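Cobalamin biosynthesis protein CobN (Mycobacterium tuberculosis, PDB 7C6O) probably serves as the large, catalytic subunit of cobaltochelatase, the enzyme that inserts cobalt into the corrin ring during cobalamin biosynthesis. Local coordinates at residues L43-S48 and R63-S68; A472-P477 and D525-H530; P615-A620 and L714-A719; M663-G668 and V1159-M1164; W856-A861 and A894-A899. All coordinates share one frame; numbering follows the deposited sequence. Where two conformers were deposited one is given.

Contact 1: L43-S48 and R63-S68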
# COMPACT_ATOMS: atom_id res chain seq x y z
N LEU A 43 -34.42 -14.33 36.31
CA LEU A 43 -33.65 -14.97 35.24
C LEU A 43 -34.02 -14.31 33.92
O LEU A 43 -35.19 -14.29 33.53
CB LEU A 43 -33.94 -16.47 35.20
CG LEU A 43 -33.29 -17.26 34.07
CD1 LEU A 43 -31.77 -17.16 34.13
CD2 LEU A 43 -33.74 -18.71 34.11
N LEU A 44 -33.01 -13.75 33.24
CA LEU A 44 -33.19 -13.12 31.94
C LEU A 44 -32.58 -14.02 30.87
O LEU A 44 -31.37 -14.25 30.87
CB LEU A 44 -32.54 -11.74 31.91
CG LEU A 44 -32.55 -11.02 30.56
CD1 LEU A 44 -33.99 -10.79 30.09
CD2 LEU A 44 -31.79 -9.71 30.64
N LEU A 45 -33.42 -14.52 29.96
CA LEU A 45 -32.99 -15.34 28.83
C LEU A 45 -33.25 -14.54 27.56
O LEU A 45 -34.39 -14.42 27.12
CB LEU A 45 -33.73 -16.67 28.81
CG LEU A 45 -33.65 -17.53 30.07
CD1 LEU A 45 -34.66 -18.67 30.02
CD2 LEU A 45 -32.23 -18.07 30.24
N SER A 46 -32.19 -13.99 26.97
CA SER A 46 -32.32 -13.16 25.78
C SER A 46 -31.27 -13.56 24.76
O SER A 46 -30.11 -13.80 25.10
CB SER A 46 -32.18 -11.67 26.10
OG SER A 46 -32.33 -10.88 24.93
N THR A 47 -31.68 -13.62 23.49
CA THR A 47 -30.73 -13.85 22.42
C THR A 47 -29.93 -12.61 22.07
O THR A 47 -29.06 -12.67 21.20
CB THR A 47 -31.45 -14.37 21.18
OG1 THR A 47 -32.55 -13.50 20.87
CG2 THR A 47 -31.97 -15.78 21.41
N SER A 48 -30.20 -11.48 22.73
CA SER A 48 -29.42 -10.26 22.58
C SER A 48 -28.46 -10.16 23.76
O SER A 48 -28.89 -9.93 24.89
CB SER A 48 -30.33 -9.04 22.50
OG SER A 48 -29.57 -7.84 22.64
N ARG A 63 -29.97 -13.30 36.99
CA ARG A 63 -29.23 -14.35 36.30
C ARG A 63 -29.48 -14.20 34.81
O ARG A 63 -30.56 -13.76 34.39
CB ARG A 63 -29.66 -15.75 36.76
CG ARG A 63 -29.61 -15.97 38.26
CD ARG A 63 -28.19 -15.98 38.79
NE ARG A 63 -28.17 -16.18 40.24
CZ ARG A 63 -28.28 -15.19 41.13
NH1 ARG A 63 -28.41 -13.94 40.72
NH2 ARG A 63 -28.27 -15.46 42.42
N TRP A 64 -28.49 -14.55 34.00
CA TRP A 64 -28.62 -14.34 32.56
C TRP A 64 -28.02 -15.50 31.79
O TRP A 64 -27.08 -16.16 32.24
CB TRP A 64 -27.97 -13.03 32.12
CG TRP A 64 -26.57 -12.87 32.62
CD1 TRP A 64 -25.44 -13.41 32.09
CD2 TRP A 64 -26.16 -12.11 33.76
NE1 TRP A 64 -24.35 -13.04 32.83
CE2 TRP A 64 -24.76 -12.24 33.86
CE3 TRP A 64 -26.84 -11.34 34.71
CZ2 TRP A 64 -24.02 -11.62 34.87
CZ3 TRP A 64 -26.10 -10.73 35.71
CH2 TRP A 64 -24.71 -10.87 35.79
N ALA A 65 -28.57 -15.72 30.60
CA ALA A 65 -28.05 -16.70 29.66
C ALA A 65 -28.64 -16.42 28.29
O ALA A 65 -29.76 -15.90 28.18
CB ALA A 65 -28.37 -18.14 30.09
N ASN A 66 -27.88 -16.75 27.25
CA ASN A 66 -28.35 -16.63 25.89
C ASN A 66 -28.95 -17.96 25.45
O ASN A 66 -28.25 -18.97 25.45
CB ASN A 66 -27.22 -16.23 24.96
CG ASN A 66 -27.71 -15.80 23.59
OD1 ASN A 66 -28.59 -16.44 23.00
ND2 ASN A 66 -27.14 -14.72 23.07
N PRO A 67 -30.24 -18.01 25.07
CA PRO A 67 -30.85 -19.29 24.69
C PRO A 67 -30.15 -19.99 23.53
O PRO A 67 -30.28 -21.21 23.41
CB PRO A 67 -32.28 -18.89 24.31
CG PRO A 67 -32.53 -17.62 25.04
CD PRO A 67 -31.21 -16.90 25.08
N SER A 68 -29.42 -19.26 22.69
CA SER A 68 -28.70 -19.90 21.59
C SER A 68 -27.43 -20.60 22.05
O SER A 68 -26.80 -21.30 21.24
CB SER A 68 -28.37 -18.88 20.50
OG SER A 68 -27.39 -17.96 20.94
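Leu44 is gripped through both of its backbone polar atoms by the neighbouring strand. Its N donates to Arg63 O over 2.7 Å in an almost straight bond (177°), and its O accepts from Ala65 N at 3.2 Å. The next step is a weak, bent hydrogen bond from Ser46 N to Ala65 O at 3.3 Å. Between these bonds CA-H groups also point at carbonyls, the shortest from Trp64 CA to Leu44 O at 3.2 Å. Strands 42-46 and 62-65 run parallel, joined by helix 49-58 in a beta-alpha-beta unit; 62-65 is an edge strand of a four-stranded parallel sheet, and 84-89 bonds to the other side of 42-46. Leu43, Leu45 and Ala65 meet on the sheet face packed against helix 72-79, with Leu45 CD2 3.9 Å from Ala65 CB, whereas Leu44 and Trp64 face helix 49-58. Beyond the strands, Asn66 takes over the polar work. With CG anti to the backbone N (chi1 -168°), its amide swings across Thr47: ND2 hydrogen-bonds to Asp49 OD1 and makes a weak bond to Thr47 O. Its OD1 accepts both N and OG of Ser68 from one face of the amide, the bond from Ser68 N (3.0 Å) closing an Asx turn. Ser46 OG similarly accepts Ser48 N in an ST turn at the start of helix 49-58, and is hydrogen-bonded to Asp51 as well.

Contact 2: A472-P477 and D525-H530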
# COMPACT_ATOMS: atom_id res chain seq x y z
N ALA A 472 20.85 -5.59 21.94
CA ALA A 472 21.49 -6.81 21.47
C ALA A 472 22.28 -6.56 20.19
O ALA A 472 23.36 -7.13 20.00
CB ALA A 472 20.44 -7.90 21.24
N TYR A 473 21.77 -5.70 19.31
CA TYR A 473 22.43 -5.41 18.05
C TYR A 473 23.35 -4.20 18.11
O TYR A 473 24.38 -4.17 17.43
CB TYR A 473 21.40 -5.21 16.94
CG TYR A 473 20.79 -6.50 16.44
CD1 TYR A 473 19.69 -7.06 17.07
CD2 TYR A 473 21.31 -7.14 15.33
CE1 TYR A 473 19.13 -8.24 16.60
CE2 TYR A 473 20.76 -8.32 14.85
CZ TYR A 473 19.67 -8.86 15.50
OH TYR A 473 19.12 -10.03 15.03
N TRP A 474 23.01 -3.19 18.92
CA TRP A 474 23.73 -1.93 18.92
C TRP A 474 24.44 -1.62 20.23
O TRP A 474 25.04 -0.55 20.35
CB TRP A 474 22.77 -0.78 18.57
CG TRP A 474 22.12 -0.96 17.23
CD1 TRP A 474 20.85 -1.38 16.98
CD2 TRP A 474 22.73 -0.75 15.95
NE1 TRP A 474 20.62 -1.43 15.62
CE2 TRP A 474 21.77 -1.05 14.97
CE3 TRP A 474 24.00 -0.33 15.54
CZ2 TRP A 474 22.03 -0.94 13.60
CZ3 TRP A 474 24.26 -0.22 14.18
CH2 TRP A 474 23.28 -0.53 13.23
N GLY A 475 24.40 -2.53 21.20
CA GLY A 475 25.06 -2.32 22.46
C GLY A 475 24.22 -1.48 23.41
O GLY A 475 23.17 -0.96 23.03
N PRO A 476 24.67 -1.35 24.65
CA PRO A 476 23.94 -0.51 25.60
C PRO A 476 23.92 0.93 25.13
O PRO A 476 24.80 1.36 24.37
CB PRO A 476 24.72 -0.68 26.91
CG PRO A 476 26.07 -1.16 26.50
CD PRO A 476 25.87 -1.96 25.25
N PRO A 477 22.92 1.70 25.55
CA PRO A 477 22.88 3.11 25.16
C PRO A 477 24.08 3.84 25.73
O PRO A 477 24.59 3.48 26.81
CB PRO A 477 21.57 3.61 25.78
CG PRO A 477 21.34 2.70 26.95
CD PRO A 477 21.84 1.36 26.50
N ASP A 525 15.52 -8.51 10.44
CA ASP A 525 14.85 -7.82 11.54
C ASP A 525 15.78 -6.90 12.32
O ASP A 525 15.52 -6.63 13.50
CB ASP A 525 14.21 -8.84 12.48
CG ASP A 525 15.15 -9.97 12.87
OD1 ASP A 525 16.26 -10.04 12.31
OD2 ASP A 525 14.76 -10.78 13.73
N LEU A 526 16.84 -6.41 11.70
CA LEU A 526 17.77 -5.48 12.34
C LEU A 526 17.00 -4.30 12.93
O LEU A 526 16.31 -3.59 12.19
CB LEU A 526 18.81 -4.99 11.34
CG LEU A 526 19.82 -3.97 11.87
CD1 LEU A 526 20.74 -4.61 12.89
CD2 LEU A 526 20.62 -3.35 10.73
N PRO A 527 17.08 -4.06 14.24
CA PRO A 527 16.34 -2.95 14.84
C PRO A 527 16.99 -1.62 14.52
O PRO A 527 18.16 -1.58 14.11
CB PRO A 527 16.41 -3.27 16.34
CG PRO A 527 17.70 -4.01 16.49
CD PRO A 527 17.83 -4.84 15.24
N PRO A 528 16.27 -0.51 14.69
CA PRO A 528 16.91 0.80 14.53
C PRO A 528 17.99 0.99 15.58
O PRO A 528 17.92 0.46 16.68
CB PRO A 528 15.75 1.78 14.73
CG PRO A 528 14.78 1.04 15.59
CD PRO A 528 14.87 -0.39 15.12
N SER A 529 19.01 1.77 15.21
CA SER A 529 20.12 2.05 16.10
C SER A 529 19.73 3.11 17.13
O SER A 529 18.68 3.75 17.03
CB SER A 529 21.34 2.52 15.31
OG SER A 529 21.11 3.81 14.76
N HIS A 530 20.60 3.30 18.13
CA HIS A 530 20.41 4.39 19.07
C HIS A 530 20.47 5.74 18.37
O HIS A 530 19.76 6.67 18.75
CB HIS A 530 21.45 4.33 20.19
CG HIS A 530 21.35 3.11 21.06
ND1 HIS A 530 20.29 2.89 21.92
CD2 HIS A 530 22.19 2.06 21.22
CE1 HIS A 530 20.48 1.75 22.56
NE2 HIS A 530 21.62 1.23 22.16
O HOH W 1 16.65 -11.07 16.05
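Tyr473 and Trp474 end helix 464-474 beside a proline-rich run, extended from Leu526 to Ser529, and the two segments head in roughly the same direction, about 20° apart end to end. Their CA atoms come closest at Trp474 and Ser529, 6.1 Å apart. Gly475 leaves the helix with positive phi, turning its carbonyl towards His530. In the other segment Ser529 is the N-cap of helix 530-539, its OG taking the backbone N of Tyr532. The end of one helix is thus packed against the start of another, and the two aromatic side chains of the first lie along the loop leading into the second. Trp474 lays its indole over Ser529, whose CA sits 3.5 Å from the centroid of the five-membered ring, nearly on the normal, in a CH-pi contact. Within the indole plane NE1 donates to Pro527 O at 2.9 Å, although the donor stands well above the plane of that carbonyl. A chi1 of 178° turns Leu526 towards both rings: CD1 lies 3.6 Å from Tyr473 CD2 and 4.0 Å from Trp474 CZ2. Pro527 CD rests over a face of the tyrosine, and a water links Tyr473 OH, also hydrogen-bonded to Asp523, to Asp525 OD2, which forms a salt bridge with Lys999. His530 is held at both nitrogens, NE2 giving a 2.8 Å bond to Gly475 O close to its ring plane and ND1 bonded to Tyr455 OH, which fixes the rotation of the imidazole. Pro477 CA then packs over one ring face, 3.9 Å from the centroid.

Contact 3: P615-A620 and L714-A719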
# COMPACT_ATOMS: atom_id res chain seq x y z
N PRO A 615 5.02 11.89 -13.06
CA PRO A 615 5.89 12.76 -13.86
C PRO A 615 5.27 13.04 -15.22
O PRO A 615 4.38 12.29 -15.67
CB PRO A 615 7.18 11.93 -14.00
CG PRO A 615 6.78 10.52 -13.69
CD PRO A 615 5.68 10.63 -12.68
N PRO A 616 5.69 14.10 -15.90
CA PRO A 616 5.23 14.32 -17.27
C PRO A 616 5.65 13.15 -18.15
O PRO A 616 6.74 12.60 -17.99
CB PRO A 616 5.92 15.62 -17.68
CG PRO A 616 7.12 15.71 -16.80
CD PRO A 616 6.69 15.10 -15.49
N MET A 617 4.75 12.75 -19.05
CA MET A 617 4.95 11.60 -19.93
C MET A 617 4.89 12.04 -21.39
O MET A 617 4.21 13.00 -21.73
CB MET A 617 3.88 10.52 -19.68
CG MET A 617 3.77 10.08 -18.23
SD MET A 617 5.23 9.21 -17.62
CE MET A 617 5.18 7.72 -18.62
N ALA A 618 5.60 11.30 -22.24
CA ALA A 618 5.58 11.55 -23.67
C ALA A 618 6.01 10.28 -24.40
O ALA A 618 6.62 9.39 -23.81
CB ALA A 618 6.48 12.72 -24.06
N ARG A 619 5.68 10.22 -25.69
CA ARG A 619 6.06 9.06 -26.49
C ARG A 619 7.58 8.98 -26.62
O ARG A 619 8.27 10.00 -26.70
CB ARG A 619 5.41 9.16 -27.88
CG ARG A 619 4.85 7.84 -28.39
CD ARG A 619 3.79 8.08 -29.47
NE ARG A 619 4.37 8.51 -30.73
CZ ARG A 619 4.44 7.75 -31.82
NH1 ARG A 619 3.95 6.52 -31.81
NH2 ARG A 619 4.98 8.23 -32.93
N ALA A 620 8.10 7.75 -26.62
CA ALA A 620 9.55 7.57 -26.65
C ALA A 620 10.15 8.05 -27.97
O ALA A 620 11.24 8.64 -27.99
CB ALA A 620 9.91 6.11 -26.41
N LEU A 714 -0.31 18.71 -23.25
CA LEU A 714 -0.78 17.99 -24.43
C LEU A 714 -0.30 16.55 -24.43
O LEU A 714 -1.09 15.62 -24.64
CB LEU A 714 -0.32 18.72 -25.70
CG LEU A 714 -0.41 17.99 -27.04
CD1 LEU A 714 -1.83 17.56 -27.35
CD2 LEU A 714 0.13 18.88 -28.16
N ASP A 715 0.99 16.33 -24.18
CA ASP A 715 1.54 14.98 -24.16
C ASP A 715 0.92 14.14 -23.05
O ASP A 715 0.60 12.96 -23.26
CB ASP A 715 3.06 15.02 -24.01
CG ASP A 715 3.77 15.32 -25.31
OD1 ASP A 715 3.44 14.69 -26.34
OD2 ASP A 715 4.67 16.19 -25.31
N LEU A 716 0.74 14.72 -21.87
CA LEU A 716 0.17 13.96 -20.76
C LEU A 716 -1.28 13.59 -21.03
O LEU A 716 -1.69 12.45 -20.79
CB LEU A 716 0.31 14.75 -19.46
CG LEU A 716 -0.16 14.05 -18.18
CD1 LEU A 716 0.51 12.70 -18.03
CD2 LEU A 716 0.14 14.93 -16.98
N VAL A 717 -2.07 14.54 -21.53
CA VAL A 717 -3.46 14.24 -21.86
C VAL A 717 -3.53 13.16 -22.94
O VAL A 717 -4.34 12.23 -22.85
CB VAL A 717 -4.21 15.52 -22.29
CG1 VAL A 717 -5.55 15.16 -22.90
CG2 VAL A 717 -4.39 16.44 -21.10
N LEU A 718 -2.68 13.26 -23.96
CA LEU A 718 -2.63 12.23 -25.00
C LEU A 718 -2.35 10.86 -24.40
O LEU A 718 -2.99 9.86 -24.78
CB LEU A 718 -1.55 12.57 -26.03
CG LEU A 718 -1.96 13.33 -27.29
CD1 LEU A 718 -0.72 13.66 -28.11
CD2 LEU A 718 -2.95 12.52 -28.10
N ALA A 719 -1.41 10.78 -23.46
CA ALA A 719 -1.09 9.49 -22.83
C ALA A 719 -2.28 8.97 -22.02
O ALA A 719 -2.58 7.77 -22.05
CB ALA A 719 0.14 9.63 -21.94
O HOH W 2 3.91 12.33 -26.93
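Met617 and Asp715 meet where the short strand 617-619 passes over helix 710-722, their short axes at 77° and 6.8 Å apart at closest approach. The methionine can be followed outwards from the strand. Its CB faces the methyl of Ala719, 4.5 Å off, one turn along the helix from Asp715. CG, anti to the carbonyl carbon (chi1 -54°), comes to 4.2 Å from Leu716 CD1, the two side chains meeting at a slant. Beyond CG the chain bends at both chi2 and chi3, carrying SD and CE away from the helix; elsewhere the side chain packs on Gln696 and Arg698 of strand 696-698, the antiparallel partner of 617-619, and on Leu829. On the backbone side Met617 O lies 3.3 Å from Asp715 CB, a van der Waals approach to a methylene. The carboxylate of Asp715 also passes the neighbouring alanine, CG being 4.0 Å from Ala618 CB. A water that accepts from Arg619 N at 3.0 Å bridges to Asp715 OD1, although its distance to that oxygen is unusually short and the exact value doubtful. OD1 also forms a salt bridge with Arg761 of helix 750-769. The direct contacts between strand and helix are therefore van der Waals ones, with no direct hydrogen bond, while the polar connection runs through water and the aspartate's charge is probably balanced at least in part by the arginine of a third element.

Contact 4: M663-G668 and V1159-M1164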
# COMPACT_ATOMS: atom_id res chain seq x y z
N MET A 663 21.29 -4.68 -32.90
CA MET A 663 19.87 -4.95 -32.73
C MET A 663 19.53 -6.43 -32.82
O MET A 663 18.42 -6.81 -32.43
CB MET A 663 19.06 -4.17 -33.76
CG MET A 663 19.14 -2.67 -33.58
SD MET A 663 18.44 -1.82 -35.00
CE MET A 663 18.71 -0.11 -34.54
N ASP A 664 20.44 -7.26 -33.33
CA ASP A 664 20.23 -8.70 -33.28
C ASP A 664 20.14 -9.20 -31.84
O ASP A 664 19.55 -10.26 -31.60
CB ASP A 664 21.34 -9.43 -34.04
CG ASP A 664 22.73 -9.01 -33.60
OD1 ASP A 664 22.90 -7.86 -33.15
OD2 ASP A 664 23.65 -9.84 -33.72
N HIS A 665 20.71 -8.46 -30.89
CA HIS A 665 20.50 -8.78 -29.48
C HIS A 665 19.07 -8.47 -29.05
O HIS A 665 18.40 -9.31 -28.44
CB HIS A 665 21.51 -8.02 -28.62
CG HIS A 665 21.41 -8.32 -27.16
ND1 HIS A 665 21.21 -7.35 -26.21
CD2 HIS A 665 21.49 -9.50 -26.48
CE1 HIS A 665 21.16 -7.91 -25.01
NE2 HIS A 665 21.32 -9.21 -25.15
N ASP A 666 18.59 -7.26 -29.37
CA ASP A 666 17.21 -6.90 -29.08
C ASP A 666 16.24 -7.90 -29.69
O ASP A 666 15.23 -8.26 -29.07
CB ASP A 666 16.90 -5.50 -29.61
CG ASP A 666 17.87 -4.46 -29.12
OD1 ASP A 666 19.08 -4.59 -29.41
OD2 ASP A 666 17.42 -3.49 -28.47
N LEU A 667 16.52 -8.34 -30.91
CA LEU A 667 15.60 -9.15 -31.69
C LEU A 667 15.79 -10.65 -31.49
O LEU A 667 15.04 -11.44 -32.07
CB LEU A 667 15.74 -8.81 -33.18
CG LEU A 667 15.42 -7.35 -33.52
CD1 LEU A 667 15.92 -7.00 -34.91
CD2 LEU A 667 13.92 -7.10 -33.41
N GLY A 668 16.76 -11.06 -30.67
CA GLY A 668 16.98 -12.48 -30.43
C GLY A 668 17.37 -13.25 -31.66
O GLY A 668 16.93 -14.40 -31.84
N VAL A 1159 21.30 -9.70 -17.38
CA VAL A 1159 20.52 -9.05 -18.43
C VAL A 1159 21.35 -8.14 -19.33
O VAL A 1159 20.89 -7.77 -20.41
CB VAL A 1159 19.37 -8.23 -17.83
CG1 VAL A 1159 18.54 -9.09 -16.90
CG2 VAL A 1159 19.90 -7.01 -17.09
N MET A 1160 22.56 -7.75 -18.91
CA MET A 1160 23.36 -6.80 -19.67
C MET A 1160 24.28 -7.52 -20.64
O MET A 1160 24.78 -8.61 -20.36
CB MET A 1160 24.19 -5.92 -18.73
CG MET A 1160 23.40 -4.90 -17.93
SD MET A 1160 22.85 -3.49 -18.91
CE MET A 1160 24.37 -2.55 -19.04
N ALA A 1161 24.48 -6.90 -21.81
CA ALA A 1161 25.52 -7.30 -22.74
C ALA A 1161 26.63 -6.26 -22.69
O ALA A 1161 26.43 -5.12 -22.25
CB ALA A 1161 24.98 -7.44 -24.16
N ASP A 1162 27.82 -6.66 -23.15
CA ASP A 1162 28.97 -5.75 -23.11
C ASP A 1162 28.70 -4.47 -23.90
O ASP A 1162 29.11 -3.39 -23.47
CB ASP A 1162 30.22 -6.45 -23.63
CG ASP A 1162 30.89 -7.32 -22.58
OD1 ASP A 1162 30.30 -7.51 -21.50
OD2 ASP A 1162 32.01 -7.82 -22.85
N TRP A 1163 28.01 -4.58 -25.04
CA TRP A 1163 27.74 -3.39 -25.83
C TRP A 1163 26.84 -2.41 -25.08
O TRP A 1163 26.90 -1.20 -25.33
CB TRP A 1163 27.12 -3.77 -27.19
CG TRP A 1163 25.68 -4.21 -27.15
CD1 TRP A 1163 25.21 -5.49 -27.09
CD2 TRP A 1163 24.52 -3.36 -27.20
NE1 TRP A 1163 23.83 -5.50 -27.08
CE2 TRP A 1163 23.39 -4.20 -27.15
CE3 TRP A 1163 24.33 -1.98 -27.27
CZ2 TRP A 1163 22.09 -3.71 -27.18
CZ3 TRP A 1163 23.04 -1.49 -27.29
CH2 TRP A 1163 21.93 -2.35 -27.24
N MET A 1164 26.02 -2.91 -24.16
CA MET A 1164 25.18 -2.01 -23.37
C MET A 1164 25.99 -1.29 -22.30
O MET A 1164 25.75 -0.10 -22.04
CB MET A 1164 24.02 -2.79 -22.76
CG MET A 1164 23.19 -3.50 -23.82
SD MET A 1164 22.10 -4.78 -23.20
CE MET A 1164 20.93 -3.80 -22.25
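The imidazole of His665 carries the Ala1161 methyl over one face, CB standing 4.2 Å from the ring centroid and displaced towards the rim. Trp1163 approaches the same imidazole obliquely, its five-membered ring turned almost perpendicular (84°) and the centroids 5.2 Å apart. Seen from the indole, the histidine lies at the edge: His665 ND1 is 3.3 Å from Trp1163 NE1. One face of the indole carries CG of Met1164, the next residue in its own helix. From there the methionine chain brings SD to 3.7 Å from His665 CE1, again obliquely, and the same sulfur receives a weak bond from Ala1161 N. A chi1 of -178° carries the His665 ring out from the helical turn 663-666 into this group. Farther along the indole, Asp666 OD1 comes within 3.8 Å of Trp1163 CZ2, while OD2 of Asp666 makes a salt bridge with Arg1120. Helix 1111-1123, which supplies that arginine, also touches His665 and Asp666 through Thr1116, and Trp1163 packs on Arg1120. The contact thus sets the start of helix 1162-1174 against the short, weakly bonded helix 663-666, with helix 1111-1123 touching both and helix 675-694 packed on Asp666 and Leu667.

Contact 5: W856-A861 and A894-A899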
# COMPACT_ATOMS: atom_id res chain seq x y z
N TRP A 856 -9.60 -10.69 -12.88
CA TRP A 856 -9.64 -12.09 -13.27
C TRP A 856 -9.40 -12.26 -14.76
O TRP A 856 -8.66 -13.15 -15.18
CB TRP A 856 -10.98 -12.71 -12.86
CG TRP A 856 -11.19 -14.09 -13.41
CD1 TRP A 856 -12.15 -14.48 -14.31
CD2 TRP A 856 -10.43 -15.26 -13.10
NE1 TRP A 856 -12.02 -15.82 -14.58
CE2 TRP A 856 -10.98 -16.33 -13.85
CE3 TRP A 856 -9.34 -15.52 -12.27
CZ2 TRP A 856 -10.47 -17.62 -13.79
CZ3 TRP A 856 -8.84 -16.80 -12.21
CH2 TRP A 856 -9.41 -17.84 -12.96
N GLU A 857 -10.04 -11.41 -15.58
CA GLU A 857 -9.80 -11.46 -17.02
C GLU A 857 -8.33 -11.24 -17.35
O GLU A 857 -7.76 -11.95 -18.18
CB GLU A 857 -10.66 -10.41 -17.74
CG GLU A 857 -12.15 -10.56 -17.54
CD GLU A 857 -12.94 -9.62 -18.44
OE1 GLU A 857 -12.41 -9.23 -19.50
OE2 GLU A 857 -14.08 -9.26 -18.08
N ALA A 858 -7.71 -10.26 -16.69
CA ALA A 858 -6.30 -9.97 -16.96
C ALA A 858 -5.40 -11.11 -16.50
O ALA A 858 -4.46 -11.49 -17.21
CB ALA A 858 -5.90 -8.67 -16.27
N GLY A 859 -5.67 -11.67 -15.32
CA GLY A 859 -4.84 -12.76 -14.83
C GLY A 859 -4.90 -13.99 -15.72
O GLY A 859 -3.88 -14.66 -15.94
N VAL A 860 -6.08 -14.31 -16.24
CA VAL A 860 -6.21 -15.41 -17.19
C VAL A 860 -5.39 -15.13 -18.44
O VAL A 860 -4.68 -16.00 -18.96
CB VAL A 860 -7.69 -15.66 -17.53
CG1 VAL A 860 -7.81 -16.63 -18.70
CG2 VAL A 860 -8.44 -16.19 -16.32
N ALA A 861 -5.45 -13.89 -18.94
CA ALA A 861 -4.66 -13.52 -20.11
C ALA A 861 -3.17 -13.58 -19.80
O ALA A 861 -2.37 -14.03 -20.64
CB ALA A 861 -5.06 -12.13 -20.60
N ALA A 894 -6.41 -4.13 -8.98
CA ALA A 894 -7.45 -4.90 -8.31
C ALA A 894 -7.19 -6.41 -8.38
O ALA A 894 -8.12 -7.21 -8.26
CB ALA A 894 -8.85 -4.57 -8.84
N GLY A 895 -5.93 -6.81 -8.58
CA GLY A 895 -5.53 -8.18 -8.33
C GLY A 895 -5.11 -9.03 -9.51
O GLY A 895 -5.35 -10.25 -9.50
N ASP A 896 -4.45 -8.44 -10.51
CA ASP A 896 -4.03 -9.20 -11.69
C ASP A 896 -3.12 -10.37 -11.30
O ASP A 896 -3.30 -11.49 -11.78
CB ASP A 896 -3.31 -8.29 -12.68
CG ASP A 896 -4.25 -7.38 -13.44
OD1 ASP A 896 -5.45 -7.33 -13.10
OD2 ASP A 896 -3.79 -6.72 -14.39
N ASP A 897 -2.12 -10.11 -10.45
CA ASP A 897 -1.20 -11.16 -10.02
C ASP A 897 -1.95 -12.32 -9.38
O ASP A 897 -1.65 -13.50 -9.65
CB ASP A 897 -0.18 -10.61 -9.01
CG ASP A 897 0.82 -9.66 -9.63
OD1 ASP A 897 0.91 -9.57 -10.87
OD2 ASP A 897 1.54 -9.01 -8.84
N ILE A 898 -2.89 -12.01 -8.49
CA ILE A 898 -3.63 -13.04 -7.77
C ILE A 898 -4.41 -13.90 -8.75
O ILE A 898 -4.41 -15.14 -8.66
CB ILE A 898 -4.56 -12.39 -6.73
CG1 ILE A 898 -3.76 -11.47 -5.80
CG2 ILE A 898 -5.31 -13.47 -5.95
CD1 ILE A 898 -4.60 -10.38 -5.17
N ALA A 899 -5.09 -13.26 -9.70
CA ALA A 899 -5.85 -14.00 -10.70
C ALA A 899 -4.95 -14.89 -11.55
O ALA A 899 -5.35 -16.00 -11.93
CB ALA A 899 -6.63 -13.03 -11.59
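Gly859 and Ala899 bring two helices to within 4.4 Å between their CA atoms, and the tight part of the contact lies here. The Ala899 methyl fits against the bare backbone of helix 853-874, 3.6 Å from Trp856 CA and 3.7 Å from Gly859 CA. Gly859 CA also lies 3.6 Å from Asp896 O, one turn before Ala899. Having no side chain, Gly859 lets the Ala899 methyl sit directly against its backbone. Helix 896-905 starts here after a break at Ala894 and Gly895, the latter its N-cap residue, while Thr893 OG1 bonds to the backbone N of both Gly895 and Asp896. Both helices belong to the alpha/beta region built around the mixed sheet containing strands 880-885 and 935-940, and strand 880-885 lies between them in sequence. To one side of the glycine, the Ala858 methyl sits on the carboxylate of Asp896, 3.4 Å from OD2. That oxygen is buried but well supplied, with a salt bridge to Arg830 and a hydrogen bond to Asn1100. Towards Trp856 the contact runs out to a partly exposed residue, in contrast to the buried glycine and alanines. A chi1 of 171° swings the indole back past Ala899, CE3 standing 3.7 Å from its CB, and the ring rests also on Met924, Arg908 and Pro909.

From the N terminus, contact 1 closes first, a short loop within one beta-alpha-beta unit of the N-terminal parallel sheet, its centre about 48 Å from that of contact 5 and 54 to 76 Å from those of contacts 2, 3 and 4. Contact 2 follows in series, bringing helix 464-474 against the start of helix 530-539. Contacts 3 and 4 then cross: 663-668 falls between the segments of contact 3, while 1159-1164 comes long after it, and their centres are about 28 Å apart. Contact 3 joins a small antiparallel sheet to helix 710-722; contact 4 spans nearly 500 residues to reach the C-terminal helices. Within that span contact 5 closes its own local helix pair.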